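Local coordinates for protein ZmpA Glycopeptidase (Clostridium perfringens, PDB 6XSX) that probably acts as a zinc-dependent glycopeptidase of the M60 family, the chain described being the catalytic module of a much longer multidomain protein, at residues T51-K56 with A142-N147; A117-T122 with V178-S183; G461-I466 with N497-G502. All coordinates share one frame; numbering follows the deposited sequence.

Contact 1: T51-K56 with A142-N147; sequences TGYAVK and AINYPN
The ring of Tyr145 turns its edge to the strand 51-56, with Ala54 N and the Tyr53 backbone at that edge and one water in the ring plane; CD1 stands 3.4 Å from Gly52 O. Tyr53 holds Thr51 O and a second water over one face of its ring, while Ile143 O lies at the edge. The Asn144 amide runs alongside the Tyr53 ring, the planes 49° apart, and that second water donates to both Thr51 O and Asn144 OD1. Ala142 CB packs on Tyr53 CB at 3.7 Å and touches Val55 CG1. A short antiparallel ladder carries these groups, joining 49-56 to 143-149, adjacent strands of the large mixed sheet of the M60 module. Ala54 N reaches Ile143 O at 2.6 Å, Ile143 N returns the bond to Ala54 O at 3.0 Å, and Tyr145 N donates to Gly52 O over 3.1 Å. With chi1 at 79°, between the backbone N and carbonyl carbon, Tyr145 swings its ring beside Gly52, where its hydroxyl gives a bond to Asp180 and takes in the water held by Gly52 N. Polar, hydrated character is thus confined to the Gly52 end of the pairing; Ala142 makes the other end apolar.

Contact 2: A117-T122 with V178-S183; sequences AGVLYT and VFDVFS
Two strands of the large mixed sheet in the M60 peptidase module face each other here without being neighbours in it: 49-56 and 143-149 lie between them in the sheet order. The strands 117-122 and 179-182 run nearly parallel, 22° apart, with axes 9.8 Å from each other at closest approach and side chains pointing at one another, which implies a strongly curled sheet. Side chains bridge that gap, and no backbone pairing joins the two segments. At its centre Tyr121 OH donates to Asp180 OD2 over 2.7 Å. The carboxylate is met on the syn side of this oxygen, 29° out of its plane, and OD2 also lies in the plane of the tyrosine ring, at its edge, so the phenol and the carboxylate meet at a moderate tilt. Chi1 of -48° sets the Tyr121 ring beside its own backbone N and aims the hydroxyl across the gap. Asp180 is a shared acceptor: OD2 also takes a bond from Tyr145 OH, and OD1 is held by Asn189. With two phenols on one oxygen and an amide on the other, the buried carboxylate is probably stabilised in its charged form.

Apolar contacts flank the bond. On the Val178 side, Val119 CG1 and Val178 CG1 approach tip to tip at 3.5 Å, and Val119 CG2 comes within 4.0 Å of Asp180 OD2. On the Phe182 side, Tyr121 CE1 meets Phe182 CZ at 3.6 Å, edge against edge.

All the touching residues are buried. Tyr145, from the strand 143-149, packs against Val119, Tyr121 and Val178, and also on Tyr165 of helix 155-171. Leu187 and Asn189 of the strand 186-190 come up against Tyr121, Trp48 meets the Tyr121 ring nearly parallel, and Phe182 rests on Pro50 of the strand 49-56.

Contact 3: G461-I466 with N497-G502; sequences GNDVSI and NFVDHG
Backbone bonds between Val464 and Asp500, and between Ile466 and Phe498, carry most of the grip. Both are antiparallel hydrogen-bonded pairs, the first linked by Val464 N to Asp500 O at 3.0 Å and by Asp500 N to Val464 O at 2.7 Å, the second by Ile466 N to Phe498 O and Phe498 N to Ile466 O, each at 2.8 Å. Between them Ser465 and Val499 form the non-hydrogen-bonded pair. A classic bulge, Asn462 and Asp463 opposite Val459, marks the hairpin to 452-459.

Polar side chains add little across the ladder. Ser465 OG, placed anti to its backbone N with chi1 of -178°, makes a weak bond of 3.4 Å to Asn497 OD1. Near the turn the Asp463 carboxylate comes to the His501 ring obliquely, the planes 79° apart, with Asp463 OD1 3.3 Å from His501 CD2. Asp463 OD2 and His501 NE2 stay 4.2 Å apart, so any attraction would be a modest through-space one, if the imidazole is charged. Asp500 OD1 accepts from Gly502 N, an Asx turn that bends the chain just after the strand, and OD2 is held by Arg485 and Tyr511.

Packing splits by face. Val499 CG1 touches Asp463 CB, and within 497-502 it also lies over the His501 ring, toward its rim, which helps to place that ring beside Asp463. Val499 CG2 lies near Ser465. On the other face Ile466 CD1 comes loosely to the edge of the Phe498 ring, 4.4 Å from Phe498 CD2, and the paired Val464 and Asp500 pack CB to CB. Tyr511 backs Val464 and Ile466.

The pairing joins an inner strand to an outermost one in a three-stranded antiparallel sheet, whose Val464-Ile466 side packs against a second, four-stranded sheet, consistent with a small beta-sandwich.

Overall arrangement
From the N terminus the chain passes through the strand 49-56 and, after several other strands, 117-123, before 143-149 closes contact 1 over 85 intervening residues. Contact 2 opens inside that loop and closes beyond it at 179-182, so the two cross along the sequence. Their centres are 7 Å apart, and together they bind four strands of one mixed sheet in the M60 module, joined directly where Tyr145 meets Asp180 and Thr51 meets Leu120. Contact 3 follows in series after a long, mainly helical stretch. It closes a 30-residue loop in what is probably a C-terminal beta-sandwich, about 46 Å from contact 2 between nearest atoms, across the chain's centre.

Contact 1: T51-K56 with A142-N147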
loop_
_atom_site.group_PDB
_atom_site.type_symbol
_atom_site.label_atom_id
_atom_site.label_comp_id
_atom_site.label_asym_id
_atom_site.label_seq_id
_atom_site.Cartn_x
_atom_site.Cartn_y
_atom_site.Cartn_z
ATOM N N THR A 51 23.908 -4.915 10.324
ATOM C CA THR A 51 25.251 -5.251 10.769
ATOM C C THR A 51 26.285 -4.615 9.848
ATOM O O THR A 51 27.381 -4.307 10.297
ATOM C CB THR A 51 25.505 -6.762 10.864
ATOM O OG1 THR A 51 25.768 -7.261 9.551
ATOM C CG2 THR A 51 24.376 -7.522 11.534
ATOM N N GLY A 52 25.943 -4.471 8.561
ATOM C CA GLY A 52 26.853 -3.923 7.566
ATOM C C GLY A 52 27.856 -4.951 7.034
ATOM O O GLY A 52 28.793 -4.574 6.321
ATOM N N TYR A 53 27.634 -6.241 7.352
ATOM C CA TYR A 53 28.542 -7.299 6.939
ATOM C C TYR A 53 27.980 -8.134 5.792
ATOM O O TYR A 53 26.807 -8.511 5.799
ATOM C CB TYR A 53 28.880 -8.242 8.094
ATOM C CG TYR A 53 29.710 -7.603 9.180
ATOM C CD1 TYR A 53 30.926 -6.992 8.889
ATOM C CD2 TYR A 53 29.274 -7.604 10.494
ATOM C CE1 TYR A 53 31.685 -6.391 9.884
ATOM C CE2 TYR A 53 30.022 -7.009 11.500
ATOM C CZ TYR A 53 31.224 -6.395 11.193
ATOM O OH TYR A 53 31.962 -5.815 12.181
ATOM N N ALA A 54 28.875 -8.446 4.846
ATOM C CA ALA A 54 28.625 -9.352 3.739
ATOM C C ALA A 54 29.405 -10.642 3.959
ATOM O O ALA A 54 30.491 -10.618 4.532
ATOM C CB ALA A 54 29.029 -8.711 2.434
ATOM N N VAL A 55 28.841 -11.752 3.472
ATOM C CA VAL A 55 29.495 -13.050 3.526
ATOM C C VAL A 55 29.233 -13.799 2.219
ATOM O O VAL A 55 28.277 -13.496 1.502
ATOM C CB VAL A 55 29.011 -13.867 4.744
ATOM C CG1 VAL A 55 29.583 -13.331 6.052
ATOM C CG2 VAL A 55 27.488 -13.925 4.812
ATOM N N LYS A 56 30.106 -14.776 1.941
ATOM C CA LYS A 56 29.950 -15.746 0.874
ATOM C C LYS A 56 29.407 -17.039 1.472
ATOM O O LYS A 56 29.841 -17.444 2.548
ATOM C CB LYS A 56 31.315 -16.060 0.250
ATOM C CG LYS A 56 32.031 -14.876 -0.376
ATOM C CD LYS A 56 33.406 -15.212 -0.903
ATOM C CE LYS A 56 34.110 -13.975 -1.431
ATOM N NZ LYS A 56 35.355 -14.316 -2.158
ATOM N N ALA A 142 33.983 -11.259 8.371
ATOM C CA ALA A 142 33.068 -10.831 7.325
ATOM C C ALA A 142 33.609 -9.575 6.639
ATOM O O ALA A 142 34.547 -8.959 7.126
ATOM C CB ALA A 142 31.673 -10.638 7.882
ATOM N N ILE A 143 32.992 -9.197 5.514
ATOM C CA ILE A 143 33.419 -8.053 4.718
ATOM C C ILE A 143 32.355 -6.968 4.863
ATOM O O ILE A 143 31.174 -7.283 4.868
ATOM C CB ILE A 143 33.559 -8.472 3.235
ATOM C CG1 ILE A 143 34.366 -9.764 3.063
ATOM C CG2 ILE A 143 34.115 -7.342 2.381
ATOM C CD1 ILE A 143 33.559 -11.038 3.289
ATOM N N ASN A 144 32.772 -5.697 4.925
ATOM C CA ASN A 144 31.841 -4.578 4.936
ATOM C C ASN A 144 31.233 -4.387 3.551
ATOM O O ASN A 144 31.957 -4.353 2.560
ATOM C CB ASN A 144 32.509 -3.276 5.374
ATOM C CG ASN A 144 33.060 -3.368 6.779
ATOM O OD1 ASN A 144 32.367 -3.053 7.738
ATOM N ND2 ASN A 144 34.292 -3.835 6.906
ATOM N N TYR A 145 29.900 -4.285 3.491
ATOM C CA TYR A 145 29.219 -3.935 2.252
ATOM C C TYR A 145 28.603 -2.552 2.435
ATOM O O TYR A 145 28.336 -2.155 3.564
ATOM C CB TYR A 145 28.173 -4.993 1.868
ATOM C CG TYR A 145 26.874 -4.904 2.630
ATOM C CD1 TYR A 145 26.735 -5.542 3.852
ATOM C CD2 TYR A 145 25.781 -4.195 2.140
ATOM C CE1 TYR A 145 25.558 -5.466 4.581
ATOM C CE2 TYR A 145 24.601 -4.091 2.869
ATOM C CZ TYR A 145 24.490 -4.732 4.095
ATOM O OH TYR A 145 23.344 -4.694 4.836
ATOM N N PRO A 146 28.337 -1.777 1.358
ATOM C CA PRO A 146 27.826 -0.412 1.512
ATOM C C PRO A 146 26.359 -0.350 1.928
ATOM O O PRO A 146 25.502 -1.059 1.397
ATOM C CB PRO A 146 28.015 0.232 0.137
ATOM C CG PRO A 146 28.047 -0.948 -0.826
ATOM C CD PRO A 146 28.567 -2.142 -0.043
ATOM N N ASN A 147 26.100 0.507 2.913
ATOM C CA ASN A 147 24.789 0.612 3.522
ATOM C C ASN A 147 24.669 2.012 4.109
ATOM O O ASN A 147 25.664 2.577 4.545
ATOM C CB ASN A 147 24.580 -0.452 4.614
ATOM C CG ASN A 147 25.541 -0.285 5.771
ATOM O OD1 ASN A 147 26.700 -0.702 5.703
ATOM N ND2 ASN A 147 25.087 0.374 6.820
HETATM O O HOH W 1 30.042 -2.902 9.758
HETATM O O HOH W 2 23.467 -5.358 7.469
HETATM O O HOH W 3 29.801 -1.990 6.162
#

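Contact 2: A117-T122 with V178-S183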
loop_
_atom_site.group_PDB
_atom_site.type_symbol
_atom_site.label_atom_id
_atom_site.label_comp_id
_atom_site.label_asym_id
_atom_site.label_seq_id
_atom_site.Cartn_x
_atom_site.Cartn_y
_atom_site.Cartn_z
ATOM N N ALA A 117 25.959 -15.682 -2.067
ATOM C CA ALA A 117 26.483 -14.731 -1.102
ATOM C C ALA A 117 25.368 -13.764 -0.730
ATOM O O ALA A 117 24.361 -13.674 -1.437
ATOM C CB ALA A 117 27.652 -13.989 -1.716
ATOM N N GLY A 118 25.585 -13.026 0.364
ATOM C CA GLY A 118 24.627 -12.031 0.818
ATOM C C GLY A 118 25.120 -11.318 2.073
ATOM O O GLY A 118 26.323 -11.180 2.272
ATOM N N VAL A 119 24.171 -10.873 2.907
ATOM C CA VAL A 119 24.451 -9.966 4.008
ATOM C C VAL A 119 23.862 -10.538 5.302
ATOM O O VAL A 119 23.046 -11.464 5.273
ATOM C CB VAL A 119 23.899 -8.556 3.713
ATOM C CG1 VAL A 119 24.495 -7.949 2.450
ATOM C CG2 VAL A 119 22.380 -8.547 3.660
ATOM N N LEU A 120 24.297 -9.963 6.435
ATOM C CA LEU A 120 23.848 -10.360 7.760
ATOM C C LEU A 120 23.046 -9.220 8.370
ATOM O O LEU A 120 23.467 -8.062 8.311
ATOM C CB LEU A 120 25.035 -10.707 8.678
ATOM C CG LEU A 120 26.028 -11.760 8.176
ATOM C CD1 LEU A 120 27.157 -11.934 9.178
ATOM C CD2 LEU A 120 25.354 -13.103 7.923
ATOM N N TYR A 121 21.897 -9.596 8.950
ATOM C CA TYR A 121 21.119 -8.761 9.847
ATOM C C TYR A 121 20.970 -9.472 11.191
ATOM O O TYR A 121 21.187 -10.682 11.291
ATOM C CB TYR A 121 19.730 -8.503 9.257
ATOM C CG TYR A 121 19.706 -8.069 7.809
ATOM C CD1 TYR A 121 20.259 -6.861 7.410
ATOM C CD2 TYR A 121 19.118 -8.869 6.837
ATOM C CE1 TYR A 121 20.237 -6.457 6.084
ATOM C CE2 TYR A 121 19.076 -8.478 5.506
ATOM C CZ TYR A 121 19.632 -7.265 5.134
ATOM O OH TYR A 121 19.605 -6.887 3.824
ATOM N N THR A 122 20.591 -8.710 12.223
ATOM C CA THR A 122 20.260 -9.301 13.507
ATOM C C THR A 122 18.746 -9.301 13.681
ATOM O O THR A 122 18.039 -8.418 13.181
ATOM C CB THR A 122 20.941 -8.589 14.688
ATOM O OG1 THR A 122 20.417 -7.268 14.820
ATOM C CG2 THR A 122 22.444 -8.497 14.540
ATOM N N VAL A 178 25.336 -5.773 -3.559
ATOM C CA VAL A 178 24.297 -5.376 -2.618
ATOM C C VAL A 178 24.564 -3.975 -2.071
ATOM O O VAL A 178 25.705 -3.659 -1.736
ATOM C CB VAL A 178 24.145 -6.379 -1.453
ATOM C CG1 VAL A 178 25.441 -6.566 -0.670
ATOM C CG2 VAL A 178 23.033 -5.972 -0.500
ATOM N N PHE A 179 23.478 -3.190 -1.932
ATOM C CA PHE A 179 23.458 -1.951 -1.164
ATOM C C PHE A 179 22.148 -1.854 -0.386
ATOM O O PHE A 179 21.073 -2.065 -0.957
ATOM C CB PHE A 179 23.621 -0.740 -2.089
ATOM C CG PHE A 179 23.469 0.590 -1.402
ATOM C CD1 PHE A 179 24.483 1.098 -0.599
ATOM C CD2 PHE A 179 22.308 1.334 -1.547
ATOM C CE1 PHE A 179 24.335 2.321 0.044
ATOM C CE2 PHE A 179 22.155 2.551 -0.899
ATOM C CZ PHE A 179 23.174 3.049 -0.113
ATOM N N ASP A 180 22.244 -1.529 0.915
ATOM C CA ASP A 180 21.060 -1.437 1.764
ATOM C C ASP A 180 20.875 -0.011 2.266
ATOM O O ASP A 180 21.844 0.621 2.675
ATOM C CB ASP A 180 21.131 -2.374 2.975
ATOM C CG ASP A 180 20.815 -3.834 2.682
ATOM O OD1 ASP A 180 20.190 -4.104 1.643
ATOM O OD2 ASP A 180 21.184 -4.697 3.504
ATOM N N VAL A 181 19.615 0.453 2.285
ATOM C CA VAL A 181 19.242 1.660 3.011
ATOM C C VAL A 181 18.334 1.274 4.175
ATOM O O VAL A 181 17.237 0.750 3.955
ATOM C CB VAL A 181 18.515 2.685 2.117
ATOM C CG1 VAL A 181 18.260 3.992 2.866
ATOM C CG2 VAL A 181 19.253 2.938 0.809
ATOM N N PHE A 182 18.799 1.566 5.398
ATOM C CA PHE A 182 18.003 1.432 6.609
ATOM C C PHE A 182 17.474 2.798 7.022
ATOM O O PHE A 182 18.252 3.719 7.275
ATOM C CB PHE A 182 18.844 0.879 7.762
ATOM C CG PHE A 182 19.470 -0.459 7.467
ATOM C CD1 PHE A 182 18.880 -1.627 7.916
ATOM C CD2 PHE A 182 20.640 -0.548 6.724
ATOM C CE1 PHE A 182 19.453 -2.861 7.631
ATOM C CE2 PHE A 182 21.214 -1.781 6.446
ATOM C CZ PHE A 182 20.618 -2.935 6.900
ATOM N N SER A 183 16.143 2.906 7.080
ATOM C CA SER A 183 15.486 4.089 7.611
ATOM C C SER A 183 15.079 3.790 9.051
ATOM O O SER A 183 15.535 2.794 9.613
ATOM C CB SER A 183 14.312 4.472 6.745
ATOM O OG SER A 183 13.273 3.503 6.839
#

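Contact 3: G461-I466 with N497-G502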
loop_
_atom_site.group_PDB
_atom_site.type_symbol
_atom_site.label_atom_id
_atom_site.label_comp_id
_atom_site.label_asym_id
_atom_site.label_seq_id
_atom_site.Cartn_x
_atom_site.Cartn_y
_atom_site.Cartn_z
ATOM N N GLY A 461 -27.899 6.608 -36.330
ATOM C CA GLY A 461 -29.221 6.095 -36.653
ATOM C C GLY A 461 -30.316 6.699 -35.775
ATOM O O GLY A 461 -31.095 7.521 -36.250
ATOM N N ASN A 462 -30.373 6.277 -34.502
ATOM C CA ASN A 462 -31.489 6.629 -33.630
ATOM C C ASN A 462 -31.092 6.588 -32.150
ATOM O O ASN A 462 -31.900 6.222 -31.296
ATOM C CB ASN A 462 -32.735 5.786 -33.930
ATOM C CG ASN A 462 -32.424 4.330 -34.210
ATOM O OD1 ASN A 462 -31.333 3.850 -33.912
ATOM N ND2 ASN A 462 -33.377 3.619 -34.790
ATOM N N ASP A 463 -29.852 6.989 -31.848
ATOM C CA ASP A 463 -29.471 7.291 -30.476
ATOM C C ASP A 463 -29.672 8.785 -30.227
ATOM O O ASP A 463 -29.585 9.593 -31.153
ATOM C CB ASP A 463 -28.012 6.930 -30.191
ATOM C CG ASP A 463 -27.638 5.474 -30.413
ATOM O OD1 ASP A 463 -28.439 4.584 -30.049
ATOM O OD2 ASP A 463 -26.533 5.244 -30.943
ATOM N N VAL A 464 -29.926 9.132 -28.959
ATOM C CA VAL A 464 -29.937 10.514 -28.502
ATOM C C VAL A 464 -28.600 10.818 -27.827
ATOM O O VAL A 464 -28.304 10.267 -26.765
ATOM C CB VAL A 464 -31.104 10.773 -27.534
ATOM C CG1 VAL A 464 -31.072 12.200 -27.004
ATOM C CG2 VAL A 464 -32.449 10.454 -28.168
ATOM N N SER A 465 -27.807 11.697 -28.455
ATOM C CA SER A 465 -26.522 12.114 -27.920
ATOM C C SER A 465 -26.684 13.467 -27.238
ATOM O O SER A 465 -26.933 14.470 -27.902
ATOM C CB SER A 465 -25.466 12.158 -28.993
ATOM O OG SER A 465 -24.206 12.516 -28.449
ATOM N N ILE A 466 -26.555 13.468 -25.906
ATOM C CA ILE A 466 -26.767 14.655 -25.098
ATOM C C ILE A 466 -25.408 15.174 -24.643
ATOM O O ILE A 466 -24.691 14.472 -23.930
ATOM C CB ILE A 466 -27.682 14.339 -23.898
ATOM C CG1 ILE A 466 -28.943 13.584 -24.334
ATOM C CG2 ILE A 466 -27.996 15.610 -23.112
ATOM C CD1 ILE A 466 -29.711 12.917 -23.215
ATOM N N ASN A 497 -20.690 14.171 -22.000
ATOM C CA ASN A 497 -21.610 13.645 -22.999
ATOM C C ASN A 497 -22.242 12.339 -22.528
ATOM O O ASN A 497 -21.569 11.490 -21.952
ATOM C CB ASN A 497 -20.925 13.470 -24.361
ATOM C CG ASN A 497 -21.915 13.204 -25.472
ATOM O OD1 ASN A 497 -22.237 12.054 -25.758
ATOM N ND2 ASN A 497 -22.441 14.260 -26.069
ATOM N N PHE A 498 -23.540 12.181 -22.798
ATOM C CA PHE A 498 -24.237 10.934 -22.519
ATOM C C PHE A 498 -25.060 10.507 -23.732
ATOM O O PHE A 498 -25.841 11.301 -24.253
ATOM C CB PHE A 498 -25.199 11.106 -21.343
ATOM C CG PHE A 498 -25.996 9.867 -21.018
ATOM C CD1 PHE A 498 -25.417 8.811 -20.325
ATOM C CD2 PHE A 498 -27.323 9.749 -21.411
ATOM C CE1 PHE A 498 -26.146 7.664 -20.034
ATOM C CE2 PHE A 498 -28.054 8.604 -21.120
ATOM C CZ PHE A 498 -27.466 7.565 -20.429
ATOM N N VAL A 499 -24.914 9.239 -24.146
ATOM C CA VAL A 499 -25.708 8.713 -25.247
ATOM C C VAL A 499 -26.821 7.821 -24.696
ATOM O O VAL A 499 -26.560 6.802 -24.053
ATOM C CB VAL A 499 -24.865 7.980 -26.310
ATOM C CG1 VAL A 499 -25.759 7.218 -27.279
ATOM C CG2 VAL A 499 -23.940 8.920 -27.074
ATOM N N ASP A 500 -28.065 8.221 -24.977
ATOM C CA ASP A 500 -29.245 7.449 -24.624
ATOM C C ASP A 500 -29.630 6.556 -25.804
ATOM O O ASP A 500 -30.204 7.031 -26.786
ATOM C CB ASP A 500 -30.394 8.362 -24.181
ATOM C CG ASP A 500 -31.657 7.617 -23.783
ATOM O OD1 ASP A 500 -31.570 6.395 -23.531
ATOM O OD2 ASP A 500 -32.716 8.266 -23.717
ATOM N N HIS A 501 -29.305 5.262 -25.674
ATOM C CA HIS A 501 -29.519 4.254 -26.699
ATOM C C HIS A 501 -30.932 3.678 -26.617
ATOM O O HIS A 501 -31.281 2.821 -27.422
ATOM C CB HIS A 501 -28.540 3.087 -26.508
ATOM C CG HIS A 501 -27.094 3.413 -26.672
ATOM N ND1 HIS A 501 -26.268 3.681 -25.592
ATOM C CD2 HIS A 501 -26.312 3.469 -27.770
ATOM C CE1 HIS A 501 -25.044 3.905 -26.023
ATOM N NE2 HIS A 501 -25.045 3.778 -27.355
ATOM N N GLY A 502 -31.729 4.128 -25.636
ATOM C CA GLY A 502 -32.988 3.471 -25.311
ATOM C C GLY A 502 -34.195 4.408 -25.318
ATOM O O GLY A 502 -35.054 4.310 -24.441
#